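Local atomic coordinates of RNA-dependent RNA polymerase (Dera Ghazi Khan orthonairovirus, PDB entry 6DX2), a protein that probably replicates and transcribes the viral RNA genome and carries an OTU-like cysteine protease domain, crystallised here, that probably removes ubiquitin from host proteins. Residues K35-G38 with F44-V47; S87-D92 with S102-I107; L51-S56 with P153-K158; A66-A71 with S109-I114. One frame throughout, in Å; residues are numbered along the deposited sequence.

Contact 1: K35-G38 with F44-V47; sequences KVPG and FYSV
An apolar contact, Val36 and Pro37 against Tyr45 and Ser46, lays the loop after strand 31-33 along one side of helix 42-52, close to where that helix begins. The CB of Val36 points toward the helix and lies 4.0 Å from Tyr45 CB, while CG2, in the crowded position between backbone N and carbonyl carbon, reaches to 3.6 Å from Ser46 OG. That hydroxyl has its polar partner within its own helix, the carbonyl oxygen of Cys42. Pro37 instead lies across the phenol at about a right angle, with CD at 3.9 Å from Tyr45 CD2 and CB equally far from Tyr45 CE2. The carbonyl oxygen Pro37 O lies in the plane of the ring, at its CD2-CE2 edge, 3.5 Å from Tyr45 CD2. Between the two segments runs the connection that carries Asp39, Asn41 and Cys42; in the OTU fold the nucleophilic cysteine sits at the head of this helix, a place consistent with that of Cys42. Tyr45 reaches back over this connection, its OH hydrogen-bonded to Asp39 OD2 and Asn41 ND2, so that the turn is pinned at the far end of the same ring that packs on Pro37. Leu55, in the loop after the helix, packs on Val36, Pro37 and Tyr45, and Trp58 meets the Tyr45 ring edge-to-face.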
loop_
_atom_site.group_PDB
_atom_site.type_symbol
_atom_site.label_atom_id
_atom_site.label_comp_id
_atom_site.label_asym_id
_atom_site.label_seq_id
_atom_site.Cartn_x
_atom_site.Cartn_y
_atom_site.Cartn_z
ATOM N N LYS A 35 3.311 -13.192 7.432
ATOM C CA LYS A 35 4.747 -12.973 7.336
ATOM C C LYS A 35 5.220 -13.025 5.878
ATOM O O LYS A 35 4.884 -13.973 5.160
ATOM C CB LYS A 35 5.445 -14.071 8.135
ATOM C CG LYS A 35 5.117 -15.477 7.583
ATOM C CD LYS A 35 5.330 -16.598 8.594
ATOM C CE LYS A 35 4.012 -17.292 8.960
ATOM N NZ LYS A 35 4.089 -18.014 10.276
ATOM N N VAL A 36 5.968 -12.011 5.428
ATOM C CA VAL A 36 6.659 -12.113 4.141
ATOM C C VAL A 36 8.142 -11.845 4.383
ATOM O O VAL A 36 8.520 -11.210 5.385
ATOM C CB VAL A 36 6.110 -11.126 3.082
ATOM C CG1 VAL A 36 4.641 -11.358 2.807
ATOM C CG2 VAL A 36 6.415 -9.693 3.482
ATOM N N PRO A 37 8.988 -12.295 3.483
ATOM C CA PRO A 37 10.443 -12.134 3.703
ATOM C C PRO A 37 10.822 -10.665 3.822
ATOM O O PRO A 37 10.333 -9.816 3.071
ATOM C CB PRO A 37 11.073 -12.778 2.460
ATOM C CG PRO A 37 10.078 -13.788 2.028
ATOM C CD PRO A 37 8.717 -13.103 2.276
ATOM N N GLY A 38 11.713 -10.367 4.764
ATOM C CA GLY A 38 11.967 -8.981 5.114
ATOM C C GLY A 38 12.988 -8.211 4.296
ATOM O O GLY A 38 13.626 -7.285 4.804
ATOM N N PHE A 44 6.148 -5.306 -2.360
ATOM C CA PHE A 44 5.679 -6.032 -3.524
ATOM C C PHE A 44 5.353 -7.465 -3.183
ATOM O O PHE A 44 4.412 -8.006 -3.739
ATOM C CB PHE A 44 6.729 -5.911 -4.656
ATOM C CG PHE A 44 7.081 -4.429 -4.960
ATOM C CD1 PHE A 44 6.185 -3.606 -5.675
ATOM C CD2 PHE A 44 8.221 -3.855 -4.364
ATOM C CE1 PHE A 44 6.508 -2.253 -5.894
ATOM C CE2 PHE A 44 8.531 -2.533 -4.538
ATOM C CZ PHE A 44 7.674 -1.717 -5.285
ATOM N N TYR A 45 6.104 -8.085 -2.266
ATOM C CA TYR A 45 5.708 -9.402 -1.752
ATOM C C TYR A 45 4.334 -9.314 -1.126
ATOM O O TYR A 45 3.505 -10.224 -1.280
ATOM C CB TYR A 45 6.651 -9.881 -0.669
ATOM C CG TYR A 45 8.075 -10.208 -1.109
ATOM C CD1 TYR A 45 8.391 -10.420 -2.476
ATOM C CD2 TYR A 45 9.106 -10.145 -0.179
ATOM C CE1 TYR A 45 9.746 -10.697 -2.869
ATOM C CE2 TYR A 45 10.421 -10.357 -0.563
ATOM C CZ TYR A 45 10.731 -10.629 -1.895
ATOM O OH TYR A 45 12.044 -10.844 -2.255
ATOM N N SER A 46 4.108 -8.239 -0.360
ATOM C CA SER A 46 2.883 -8.126 0.408
ATOM C C SER A 46 1.685 -7.967 -0.507
ATOM O O SER A 46 0.639 -8.619 -0.288
ATOM C CB SER A 46 3.000 -6.960 1.373
ATOM O OG SER A 46 3.932 -7.254 2.397
ATOM N N VAL A 47 1.800 -7.073 -1.492
ATOM C CA VAL A 47 0.716 -6.880 -2.455
ATOM C C VAL A 47 0.476 -8.162 -3.238
ATOM O O VAL A 47 -0.674 -8.590 -3.409
ATOM C CB VAL A 47 1.054 -5.709 -3.385
ATOM C CG1 VAL A 47 0.089 -5.712 -4.601
ATOM C CG2 VAL A 47 0.930 -4.460 -2.551
#

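Contact 2: S87-D92 with S102-I107; sequences SDYRAD and SVEAEI
Tyr89 swings its ring out to the opposite side from its own backbone N (chi1 171°), toward helix 102-112, and Glu104 folds back to meet it, its chain bent at chi2 (71°) so that the carboxylate comes nearer to the tyrosine than its CB would suggest. The two polar ends join in a short hydrogen bond, Tyr89 OH donating to Glu104 OE2 over 2.6 Å. The oxygen is met on its anti side, somewhat out of the carboxylate plane, and lies at the edge of the phenol ring, in plane, with ring and carboxylate only 18° from coplanar. The phenol thus spans two helices within the helical part of the OTU-like protease domain; the axes of 87-92 and 102-107 come no closer than 13.2 Å and run roughly perpendicular. Two apolar branches flank the hydroxyl end of the ring: Val103 CG1 sits 3.8 Å from Tyr89 CE1, and Ile107 CD1 3.6 Å from Tyr89 CE2, both meeting the ring obliquely. Ile107 arrives from the direction opposite to the tyrosine, whereas Val103 slides past it. Glu104 is buried, and its carboxylate has further partners within the protein. Besides Tyr89, Tyr98 OH bonds to Glu104 OE2, and Glu104 OE1 takes the backbone N of Gly101, the residue just before the helix. These bonds fix the rotation of the carboxylate and would be expected to favour its ionised form. Tyr83 adds an edge-to-face contact to the Tyr89 ring, and Ile65 of helix 58-71 packs on both Tyr89 and Ile107.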
loop_
_atom_site.group_PDB
_atom_site.type_symbol
_atom_site.label_atom_id
_atom_site.label_comp_id
_atom_site.label_asym_id
_atom_site.label_seq_id
_atom_site.Cartn_x
_atom_site.Cartn_y
_atom_site.Cartn_z
ATOM N N SER A 87 10.463 8.307 -16.646
ATOM C CA SER A 87 11.563 7.424 -17.025
ATOM C C SER A 87 12.517 7.187 -15.857
ATOM O O SER A 87 12.916 6.043 -15.587
ATOM C CB SER A 87 12.314 8.010 -18.230
ATOM O OG SER A 87 13.288 7.074 -18.623
ATOM N N ASP A 88 12.897 8.265 -15.156
ATOM C CA ASP A 88 13.699 8.132 -13.940
ATOM C C ASP A 88 12.988 7.277 -12.886
ATOM O O ASP A 88 13.616 6.415 -12.255
ATOM C CB ASP A 88 14.014 9.507 -13.352
ATOM C CG ASP A 88 14.887 10.357 -14.266
ATOM O OD1 ASP A 88 15.513 9.802 -15.204
ATOM O OD2 ASP A 88 14.927 11.589 -14.050
ATOM N N TYR A 89 11.681 7.515 -12.672
ATOM C CA TYR A 89 10.954 6.751 -11.676
ATOM C C TYR A 89 10.985 5.269 -12.021
ATOM O O TYR A 89 11.289 4.414 -11.159
ATOM C CB TYR A 89 9.505 7.236 -11.554
ATOM C CG TYR A 89 8.660 6.297 -10.669
ATOM C CD1 TYR A 89 8.908 6.170 -9.303
ATOM C CD2 TYR A 89 7.662 5.515 -11.215
ATOM C CE1 TYR A 89 8.215 5.304 -8.536
ATOM C CE2 TYR A 89 6.939 4.648 -10.427
ATOM C CZ TYR A 89 7.214 4.551 -9.084
ATOM O OH TYR A 89 6.487 3.692 -8.296
ATOM N N ARG A 90 10.663 4.936 -13.276
ATOM C CA ARG A 90 10.535 3.518 -13.599
ATOM C C ARG A 90 11.867 2.803 -13.469
ATOM O O ARG A 90 11.913 1.667 -12.991
ATOM C CB ARG A 90 9.956 3.325 -14.995
ATOM C CG ARG A 90 8.493 3.723 -15.044
ATOM C CD ARG A 90 8.013 3.625 -16.508
ATOM N NE ARG A 90 8.122 4.896 -17.221
ATOM C CZ ARG A 90 8.811 5.060 -18.348
ATOM N NH1 ARG A 90 9.461 4.030 -18.876
ATOM N NH2 ARG A 90 8.846 6.250 -18.934
ATOM N N ALA A 91 12.962 3.464 -13.838
ATOM C CA ALA A 91 14.274 2.820 -13.771
ATOM C C ALA A 91 14.666 2.522 -12.324
ATOM O O ALA A 91 15.268 1.480 -12.030
ATOM C CB ALA A 91 15.329 3.700 -14.442
ATOM N N ASP A 92 14.337 3.428 -11.411
ATOM C CA ASP A 92 14.633 3.199 -9.998
ATOM C C ASP A 92 13.715 2.131 -9.404
ATOM O O ASP A 92 14.176 1.185 -8.767
ATOM C CB ASP A 92 14.471 4.502 -9.222
ATOM C CG ASP A 92 15.255 4.505 -7.927
ATOM O OD1 ASP A 92 16.308 3.827 -7.884
ATOM O OD2 ASP A 92 14.820 5.167 -6.956
ATOM N N SER A 102 4.213 4.706 -0.150
ATOM C CA SER A 102 3.004 5.448 -0.549
ATOM C C SER A 102 3.013 5.793 -2.029
ATOM O O SER A 102 1.945 5.873 -2.646
ATOM C CB SER A 102 2.885 6.690 0.331
ATOM O OG SER A 102 3.964 7.527 0.103
ATOM N N VAL A 103 4.191 6.057 -2.619
ATOM C CA VAL A 103 4.260 6.363 -4.055
ATOM C C VAL A 103 3.671 5.220 -4.866
ATOM O O VAL A 103 2.843 5.432 -5.764
ATOM C CB VAL A 103 5.716 6.626 -4.475
ATOM C CG1 VAL A 103 5.800 6.663 -5.989
ATOM C CG2 VAL A 103 6.191 7.947 -3.901
ATOM N N GLU A 104 4.069 3.981 -4.520
ATOM C CA GLU A 104 3.573 2.791 -5.184
ATOM C C GLU A 104 2.146 2.444 -4.766
ATOM O O GLU A 104 1.400 1.901 -5.577
ATOM C CB GLU A 104 4.499 1.599 -4.869
ATOM C CG GLU A 104 5.825 1.772 -5.600
ATOM C CD GLU A 104 6.669 2.867 -5.022
ATOM O OE1 GLU A 104 6.678 3.066 -3.768
ATOM O OE2 GLU A 104 7.279 3.584 -5.848
ATOM N N ALA A 105 1.764 2.712 -3.523
ATOM C CA ALA A 105 0.377 2.460 -3.143
ATOM C C ALA A 105 -0.565 3.339 -3.956
ATOM O O ALA A 105 -1.598 2.880 -4.470
ATOM C CB ALA A 105 0.208 2.744 -1.650
ATOM N N GLU A 106 -0.203 4.602 -4.118
ATOM C CA GLU A 106 -1.041 5.503 -4.910
ATOM C C GLU A 106 -1.159 4.995 -6.343
ATOM O O GLU A 106 -2.266 4.894 -6.885
ATOM C CB GLU A 106 -0.461 6.906 -4.873
ATOM C CG GLU A 106 -1.145 7.874 -5.860
ATOM C CD GLU A 106 -0.671 9.280 -5.634
ATOM O OE1 GLU A 106 0.500 9.488 -5.940
ATOM O OE2 GLU A 106 -1.469 10.164 -5.203
ATOM N N ILE A 107 -0.031 4.617 -6.947
ATOM C CA ILE A 107 -0.052 4.173 -8.351
ATOM C C ILE A 107 -0.812 2.862 -8.494
ATOM O O ILE A 107 -1.672 2.704 -9.379
ATOM C CB ILE A 107 1.372 4.045 -8.910
ATOM C CG1 ILE A 107 2.034 5.413 -9.033
ATOM C CG2 ILE A 107 1.333 3.425 -10.301
ATOM C CD1 ILE A 107 3.602 5.359 -9.427
#

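Contact 3: L51-S56 with P153-K158; sequences LFESLS and PLQLMK
Glu53 reaches Gln155 with the end of its side chain alone. Its CB points across the direction of strand 150-156 rather than at it, and CG stands anti to the carbonyl carbon, beside the backbone N; neither atom makes an approach to the strand. The bend comes next, at chi2 (-77°), and turns the carboxylate toward the strand, bringing CD to 4.2 Å from Gln155 NE2. At the tip, OE1 accepts a hydrogen bond from Gln155 NE2 at 3.2 Å, with an N-H...O angle of 160°. The amide meets this oxygen on its syn side, slightly out of the carboxylate plane, while the oxygen lies in the plane of the amide. The two flat groups are twisted moderately, by 32°, against each other. Gln155 offers the amide on a chain that is extended beyond CG and starts toward Glu53, and that side chain also rests on Phe49 and Leu50 of helix 42-52. Glu53 follows this helix directly and takes a positive phi, ending the helical path. Just beyond it Ser54 OG accepts from the backbone N of Ser56 at 3.1 Å, an ST turn that shapes the loop leading to helix 58-71. The contact thereby ties the C-terminal end of helix 42-52 to a strand near the end of the chain, which is itself bound to Thr32 through the backbone of Gln155. A single, nearly straight bond between a presumably charged carboxylate and a neutral amide, lying at the surface, implies a directional but modest link in competition with water.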
loop_
_atom_site.group_PDB
_atom_site.type_symbol
_atom_site.label_atom_id
_atom_site.label_comp_id
_atom_site.label_asym_id
_atom_site.label_seq_id
_atom_site.Cartn_x
_atom_site.Cartn_y
_atom_site.Cartn_z
ATOM N N LEU A 51 -3.060 -10.305 -3.469
ATOM C CA LEU A 51 -3.787 -10.491 -4.729
ATOM C C LEU A 51 -3.822 -11.946 -5.181
ATOM O O LEU A 51 -4.842 -12.390 -5.722
ATOM C CB LEU A 51 -3.176 -9.653 -5.834
ATOM C CG LEU A 51 -3.195 -8.171 -5.577
ATOM C CD1 LEU A 51 -2.394 -7.470 -6.680
ATOM C CD2 LEU A 51 -4.683 -7.616 -5.590
ATOM N N PHE A 52 -2.758 -12.722 -4.937
ATOM C CA PHE A 52 -2.594 -14.047 -5.509
ATOM C C PHE A 52 -2.420 -15.171 -4.495
ATOM O O PHE A 52 -2.337 -16.328 -4.914
ATOM C CB PHE A 52 -1.362 -14.081 -6.449
ATOM C CG PHE A 52 -1.454 -13.087 -7.592
ATOM C CD1 PHE A 52 -2.193 -13.384 -8.721
ATOM C CD2 PHE A 52 -0.835 -11.855 -7.522
ATOM C CE1 PHE A 52 -2.307 -12.435 -9.757
ATOM C CE2 PHE A 52 -0.932 -10.911 -8.580
ATOM C CZ PHE A 52 -1.668 -11.207 -9.660
ATOM N N GLU A 53 -2.309 -14.872 -3.194
ATOM C CA GLU A 53 -1.973 -15.857 -2.160
ATOM C C GLU A 53 -0.650 -16.528 -2.473
ATOM O O GLU A 53 -0.434 -17.705 -2.179
ATOM C CB GLU A 53 -3.095 -16.897 -1.971
ATOM C CG GLU A 53 -4.422 -16.288 -1.511
ATOM C CD GLU A 53 -4.477 -15.907 -0.006
ATOM O OE1 GLU A 53 -5.277 -15.005 0.332
ATOM O OE2 GLU A 53 -3.764 -16.496 0.840
ATOM N N SER A 54 0.251 -15.763 -3.074
ATOM C CA SER A 54 1.552 -16.252 -3.462
ATOM C C SER A 54 2.444 -15.031 -3.598
ATOM O O SER A 54 1.959 -13.931 -3.849
ATOM C CB SER A 54 1.476 -17.017 -4.781
ATOM O OG SER A 54 2.752 -17.120 -5.377
ATOM N N LEU A 55 3.761 -15.244 -3.436
ATOM C CA LEU A 55 4.718 -14.164 -3.585
ATOM C C LEU A 55 5.250 -14.052 -5.003
ATOM O O LEU A 55 5.947 -13.073 -5.326
ATOM C CB LEU A 55 5.902 -14.372 -2.625
ATOM C CG LEU A 55 5.574 -14.485 -1.146
ATOM C CD1 LEU A 55 6.815 -14.431 -0.313
ATOM C CD2 LEU A 55 4.607 -13.357 -0.721
ATOM N N SER A 56 4.926 -15.019 -5.850
ATOM C CA SER A 56 5.657 -15.155 -7.106
ATOM C C SER A 56 5.331 -14.071 -8.119
ATOM O O SER A 56 6.067 -13.964 -9.113
ATOM C CB SER A 56 5.384 -16.520 -7.726
ATOM O OG SER A 56 4.041 -16.618 -8.151
ATOM N N PRO A 153 1.536 -8.019 4.805
ATOM C CA PRO A 153 0.097 -8.040 4.479
ATOM C C PRO A 153 -0.764 -8.287 5.720
ATOM O O PRO A 153 -0.371 -9.017 6.620
ATOM C CB PRO A 153 -0.008 -9.211 3.483
ATOM C CG PRO A 153 1.229 -9.999 3.637
ATOM C CD PRO A 153 2.238 -9.253 4.413
ATOM N N LEU A 154 -1.959 -7.695 5.741
ATOM C CA LEU A 154 -2.980 -7.973 6.749
ATOM C C LEU A 154 -4.187 -8.585 6.062
ATOM O O LEU A 154 -4.514 -8.191 4.956
ATOM C CB LEU A 154 -3.420 -6.659 7.429
ATOM C CG LEU A 154 -2.261 -5.956 8.183
ATOM C CD1 LEU A 154 -2.804 -4.512 8.485
ATOM C CD2 LEU A 154 -1.920 -6.779 9.431
ATOM N N GLN A 155 -4.910 -9.485 6.747
ATOM C CA GLN A 155 -6.235 -9.905 6.271
ATOM C C GLN A 155 -7.246 -9.779 7.390
ATOM O O GLN A 155 -6.914 -10.000 8.558
ATOM C CB GLN A 155 -6.167 -11.358 5.754
ATOM C CG GLN A 155 -5.178 -11.430 4.568
ATOM C CD GLN A 155 -5.120 -12.771 3.878
ATOM O OE1 GLN A 155 -4.716 -13.781 4.471
ATOM N NE2 GLN A 155 -5.481 -12.782 2.593
ATOM N N LEU A 156 -8.485 -9.440 7.026
ATOM C CA LEU A 156 -9.539 -9.316 8.030
ATOM C C LEU A 156 -9.746 -10.650 8.718
ATOM O O LEU A 156 -9.690 -11.712 8.083
ATOM C CB LEU A 156 -10.845 -8.831 7.405
ATOM C CG LEU A 156 -10.878 -7.306 7.329
ATOM C CD1 LEU A 156 -12.219 -6.867 6.856
ATOM C CD2 LEU A 156 -10.606 -6.751 8.694
ATOM N N MET A 157 -9.895 -10.590 10.041
ATOM C CA MET A 157 -9.962 -11.800 10.844
ATOM C C MET A 157 -11.279 -12.522 10.642
ATOM O O MET A 157 -12.309 -11.918 10.323
ATOM C CB MET A 157 -9.803 -11.486 12.323
ATOM C CG MET A 157 -8.373 -11.569 12.774
ATOM S SD MET A 157 -8.233 -11.468 14.552
ATOM C CE MET A 157 -9.633 -10.484 14.951
ATOM N N LYS A 158 -11.226 -13.825 10.913
ATOM C CA LYS A 158 -12.317 -14.792 10.772
ATOM C C LYS A 158 -12.564 -15.039 9.286
ATOM O O LYS A 158 -11.633 -15.381 8.544
ATOM C CB LYS A 158 -13.588 -14.319 11.494
ATOM C CG LYS A 158 -13.394 -14.156 12.990
ATOM C CD LYS A 158 -14.573 -13.449 13.637
ATOM C CE LYS A 158 -14.571 -13.629 15.164
ATOM N NZ LYS A 158 -15.564 -12.745 15.840
#

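Contact 4: A66-A71 with S109-I114; sequences ASFAAA and SKALNI
Apolar packing carries this contact, and Phe68 of helix 58-71 supplies all of one side. Its ring leaves the helix anti to the backbone N (chi1 -169°) and heads for helix 102-112. Near the root of the side chain, Phe68 CB touches Ala111 CB at 3.7 Å, and the ring atom CD1 comes equally close to Ala111 CA. Farther out, Phe68 CZ lies 3.5 Å from Lys110 CB and 4.0 Å from Lys110 CD, so the aliphatic run of the lysine crosses the end of the ring obliquely. With the small Ala111 at this point, the CA atoms of Phe68 and Ala111 are 5.8 Å apart. The pair joins two helices of the OTU-like domain near the C-terminal ends of both. Polar interactions lie to the side. Lys110 starts toward Phe68 but leads its extended chain away, and NZ bonds to Gln75 O in the loop that also packs on Phe68. Backbone bonds around Asn113, which has positive phi, fit a Schellman motif: Ile114 N reaches Ser109 O at 3.1 Å, and a weak bond runs from Asn113 N to Lys110 O.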
loop_
_atom_site.group_PDB
_atom_site.type_symbol
_atom_site.label_atom_id
_atom_site.label_comp_id
_atom_site.label_asym_id
_atom_site.label_seq_id
_atom_site.Cartn_x
_atom_site.Cartn_y
_atom_site.Cartn_z
ATOM N N ALA A 66 4.813 0.221 -13.459
ATOM C CA ALA A 66 5.618 0.922 -14.425
ATOM C C ALA A 66 4.766 1.330 -15.625
ATOM O O ALA A 66 4.944 2.415 -16.166
ATOM C CB ALA A 66 6.798 0.046 -14.845
ATOM N N SER A 67 3.827 0.468 -16.043
ATOM C CA SER A 67 2.996 0.801 -17.193
ATOM C C SER A 67 2.107 1.987 -16.869
ATOM O O SER A 67 1.927 2.888 -17.716
ATOM C CB SER A 67 2.145 -0.404 -17.628
ATOM O OG SER A 67 0.916 -0.475 -16.904
ATOM N N PHE A 68 1.569 2.017 -15.642
ATOM C CA PHE A 68 0.760 3.161 -15.252
ATOM C C PHE A 68 1.602 4.437 -15.253
ATOM O O PHE A 68 1.144 5.479 -15.714
ATOM C CB PHE A 68 0.104 2.929 -13.892
ATOM C CG PHE A 68 -0.939 3.946 -13.565
ATOM C CD1 PHE A 68 -2.260 3.765 -13.961
ATOM C CD2 PHE A 68 -0.576 5.134 -12.925
ATOM C CE1 PHE A 68 -3.222 4.723 -13.681
ATOM C CE2 PHE A 68 -1.528 6.099 -12.652
ATOM C CZ PHE A 68 -2.862 5.879 -13.009
ATOM N N ALA A 69 2.818 4.380 -14.682
ATOM C CA ALA A 69 3.684 5.558 -14.611
ATOM C C ALA A 69 4.044 6.074 -16.002
ATOM O O ALA A 69 4.152 7.284 -16.214
ATOM C CB ALA A 69 4.955 5.215 -13.797
ATOM N N ALA A 70 4.226 5.169 -16.967
ATOM C CA ALA A 70 4.561 5.559 -18.331
ATOM C C ALA A 70 3.387 6.237 -19.042
ATOM O O ALA A 70 3.574 7.231 -19.778
ATOM C CB ALA A 70 5.030 4.322 -19.104
ATOM N N ALA A 71 2.171 5.714 -18.840
ATOM C CA ALA A 71 1.019 6.218 -19.569
ATOM C C ALA A 71 0.321 7.366 -18.861
ATOM O O ALA A 71 -0.358 8.163 -19.520
ATOM C CB ALA A 71 0.002 5.104 -19.797
ATOM N N SER A 109 -3.117 1.494 -6.642
ATOM C CA SER A 109 -4.563 1.649 -6.462
ATOM C C SER A 109 -5.231 2.121 -7.746
ATOM O O SER A 109 -6.292 1.588 -8.147
ATOM C CB SER A 109 -4.828 2.622 -5.332
ATOM O OG SER A 109 -4.526 3.954 -5.660
ATOM N N LYS A 110 -4.615 3.096 -8.429
ATOM C CA LYS A 110 -5.162 3.510 -9.710
ATOM C C LYS A 110 -4.939 2.439 -10.786
ATOM O O LYS A 110 -5.826 2.187 -11.607
ATOM C CB LYS A 110 -4.532 4.840 -10.140
ATOM C CG LYS A 110 -4.780 5.988 -9.144
ATOM C CD LYS A 110 -3.878 7.204 -9.341
ATOM C CE LYS A 110 -4.194 8.270 -8.242
ATOM N NZ LYS A 110 -3.718 9.645 -8.629
ATOM N N ALA A 111 -3.767 1.796 -10.804
ATOM C CA ALA A 111 -3.472 0.933 -11.943
ATOM C C ALA A 111 -4.361 -0.301 -11.964
ATOM O O ALA A 111 -4.653 -0.844 -13.039
ATOM C CB ALA A 111 -1.993 0.547 -11.925
ATOM N N LEU A 112 -4.753 -0.800 -10.778
ATOM C CA LEU A 112 -5.546 -2.008 -10.688
ATOM C C LEU A 112 -6.971 -1.747 -10.240
ATOM O O LEU A 112 -7.746 -2.712 -10.131
ATOM C CB LEU A 112 -4.858 -3.003 -9.704
ATOM C CG LEU A 112 -3.552 -3.566 -10.221
ATOM C CD1 LEU A 112 -3.038 -4.587 -9.175
ATOM C CD2 LEU A 112 -3.704 -4.235 -11.593
ATOM N N ASN A 113 -7.356 -0.488 -10.018
ATOM C CA ASN A 113 -8.724 -0.191 -9.563
ATOM C C ASN A 113 -9.014 -0.946 -8.282
ATOM O O ASN A 113 -10.021 -1.658 -8.128
ATOM C CB ASN A 113 -9.760 -0.513 -10.641
ATOM C CG ASN A 113 -9.777 0.540 -11.686
ATOM O OD1 ASN A 113 -9.039 0.461 -12.681
ATOM N ND2 ASN A 113 -10.553 1.585 -11.431
ATOM N N ILE A 114 -8.082 -0.816 -7.359
ATOM C CA ILE A 114 -8.232 -1.402 -6.051
ATOM C C ILE A 114 -7.934 -0.297 -5.047
ATOM O O ILE A 114 -7.461 0.791 -5.380
ATOM C CB ILE A 114 -7.315 -2.631 -5.826
ATOM C CG1 ILE A 114 -5.868 -2.221 -5.985
ATOM C CG2 ILE A 114 -7.676 -3.768 -6.813
ATOM C CD1 ILE A 114 -4.784 -3.359 -5.870
#

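Contacts 1, 2 and 4 all lie within the OTU-like protease range, and contact 3 joins the end of helix 42-52 to strand 150-156. Contact 1 closes first along the chain; contact 3 then brackets the sequence holding contact 4, which in turn encloses contact 2. Contacts 1 and 3 share helix 42-52, with centres about 10 Å apart, and join it to strand 150-156 and the loop after strand 31-33. Contacts 2 and 4 share helix 102-112, their centres also about 10 Å apart, and build the helical side, where Ile107 meets Phe68. Between these pairs, Phe44 packs on Glu104 and Leu51 on Leu112, so helix 42-52 connects the sheet with the helical layer of the domain.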